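Local coordinates for protein probable M18 family aminopeptidase 1 (Thermotoga maritima, PDB 2GLF) that probably acts as a metal-dependent aminopeptidase of the M18 family, cleaving amino acids from the N-termini of peptides, at residues F49-D54 against T63-N68. Residues are numbered along the deposited sequence; the frame is centred on the assembly and turned at random.
Sequences FVPLED and TVYAVN
Val50 pairs with Val64, and Pro51 with Tyr65, to form two successive parallel bridges between strands 50-51 and 64-67. Val50 N donates to Thr63 O (3.2 Å, 152° at the hydrogen), in the plane of that carbonyl. Tyr65 N returns a weak bond to Val50 O, and Leu52 N reaches Tyr65 O at 3.1 Å, straighter but from above the carbonyl plane. Proline has no N-H to give; within 49-54 the donors are Val50 and Leu52, which flank it.

The Pro51 and Tyr65 side chains run side by side, with CG of the proline 3.7 Å from Tyr65 OH; Val50 C and Pro51 N lie over one face of the tyrosine ring, offset toward the ring's rim, while Phe49 CB meets the ring edge, 3.5 Å from Tyr65 CD2. With its CG between backbone N and carbonyl carbon (chi1 69°), the tyrosine is laid back over the neighbouring strand. Thr63 CB sits over the centre of the Phe49 ring, 4.2 Å from its centroid, a CH-pi contact. Val50 and Val64 share a face of the sheet; beside them Leu52 CD1 touches Val64 CG2 at 3.8 Å.

Further out, Tyr65 OH bonds to Asp45 of helix 33-45, Thr63 OG1 to Gly48 O, and Leu52 packs on helix 292-303. Strand 64-67 lies between 73-77 and 50-51, the latter outermost at this end of the chain's mixed sheet, away from the manganese sites. Two sound backbone bonds and one weak one are consistent with holding the register, while apolar contacts and the anchored tyrosine hydroxyl tie this sheet edge to the flanking helices.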
# COMPACT_ATOMS: atom_id res chain seq x y z
N PHE A 49 16.77 -14.09 -63.47
CA PHE A 49 16.04 -12.84 -63.30
C PHE A 49 16.95 -11.67 -63.68
O PHE A 49 18.18 -11.80 -63.65
CB PHE A 49 15.59 -12.65 -61.85
CG PHE A 49 14.33 -13.39 -61.49
CD1 PHE A 49 14.29 -14.77 -61.51
CD2 PHE A 49 13.21 -12.68 -61.06
CE1 PHE A 49 13.14 -15.45 -61.09
CE2 PHE A 49 12.06 -13.35 -60.65
CZ PHE A 49 12.02 -14.73 -60.66
N VAL A 50 16.34 -10.54 -64.02
CA VAL A 50 17.10 -9.34 -64.36
C VAL A 50 16.42 -8.11 -63.77
O VAL A 50 15.20 -8.09 -63.59
CB VAL A 50 17.24 -9.14 -65.89
CG1 VAL A 50 18.12 -10.22 -66.47
CG2 VAL A 50 15.87 -9.14 -66.54
N PRO A 51 17.20 -7.07 -63.47
CA PRO A 51 16.71 -5.82 -62.90
C PRO A 51 15.62 -5.17 -63.75
O PRO A 51 15.86 -4.85 -64.92
CB PRO A 51 17.96 -4.94 -62.84
CG PRO A 51 19.07 -5.93 -62.73
CD PRO A 51 18.65 -7.00 -63.70
N LEU A 52 14.44 -4.96 -63.18
CA LEU A 52 13.36 -4.30 -63.91
C LEU A 52 13.97 -3.05 -64.55
O LEU A 52 14.98 -2.54 -64.07
CB LEU A 52 12.24 -3.89 -62.95
CG LEU A 52 11.01 -3.22 -63.55
CD1 LEU A 52 10.36 -4.17 -64.52
CD2 LEU A 52 10.02 -2.83 -62.46
N GLU A 53 13.38 -2.57 -65.64
CA GLU A 53 13.89 -1.39 -66.35
C GLU A 53 15.07 -1.79 -67.24
O GLU A 53 15.14 -1.39 -68.41
CB GLU A 53 14.31 -0.30 -65.36
CG GLU A 53 15.80 -0.17 -65.09
CD GLU A 53 16.10 0.57 -63.80
OE1 GLU A 53 15.82 0.02 -62.72
OE2 GLU A 53 16.61 1.71 -63.87
N ASP A 54 15.99 -2.58 -66.69
CA ASP A 54 17.14 -3.08 -67.44
C ASP A 54 16.63 -4.28 -68.24
O ASP A 54 17.42 -5.05 -68.78
CB ASP A 54 18.24 -3.56 -66.49
CG ASP A 54 19.08 -2.43 -65.94
OD1 ASP A 54 18.54 -1.32 -65.78
OD2 ASP A 54 20.28 -2.65 -65.66
N THR A 63 10.68 -11.70 -65.88
CA THR A 63 11.13 -12.39 -64.67
C THR A 63 12.09 -11.36 -64.08
O THR A 63 13.31 -11.51 -64.10
CB THR A 63 11.88 -13.69 -65.01
OG1 THR A 63 12.98 -13.40 -65.88
CG2 THR A 63 10.95 -14.67 -65.70
N VAL A 64 11.50 -10.28 -63.57
CA VAL A 64 12.24 -9.16 -63.03
C VAL A 64 12.23 -9.00 -61.53
O VAL A 64 11.52 -9.71 -60.82
CB VAL A 64 11.70 -7.85 -63.62
CG1 VAL A 64 11.89 -7.84 -65.13
CG2 VAL A 64 10.23 -7.71 -63.25
N TYR A 65 13.02 -8.04 -61.06
CA TYR A 65 13.09 -7.74 -59.64
C TYR A 65 13.65 -6.34 -59.46
O TYR A 65 14.49 -5.89 -60.23
CB TYR A 65 13.97 -8.76 -58.90
CG TYR A 65 15.44 -8.69 -59.22
CD1 TYR A 65 16.21 -7.59 -58.83
CD2 TYR A 65 16.07 -9.73 -59.91
CE1 TYR A 65 17.58 -7.52 -59.12
CE2 TYR A 65 17.44 -9.67 -60.21
CZ TYR A 65 18.18 -8.57 -59.82
OH TYR A 65 19.52 -8.49 -60.16
N ALA A 66 13.17 -5.65 -58.44
CA ALA A 66 13.63 -4.31 -58.14
C ALA A 66 14.16 -4.28 -56.72
O ALA A 66 13.49 -4.75 -55.79
CB ALA A 66 12.49 -3.32 -58.29
N VAL A 67 15.37 -3.77 -56.55
CA VAL A 67 15.98 -3.66 -55.22
C VAL A 67 15.70 -2.23 -54.79
O VAL A 67 16.01 -1.31 -55.53
CB VAL A 67 17.50 -3.87 -55.29
CG1 VAL A 67 18.10 -3.80 -53.89
CG2 VAL A 67 17.81 -5.21 -55.94
N ASN A 68 15.09 -2.04 -53.63
CA ASN A 68 14.80 -0.68 -53.18
C ASN A 68 16.08 0.07 -52.85
O ASN A 68 16.61 0.80 -53.69
CB ASN A 68 13.86 -0.70 -51.97
CG ASN A 68 13.39 0.70 -51.57
OD1 ASN A 68 12.36 0.86 -50.92
ND2 ASN A 68 14.16 1.71 -51.95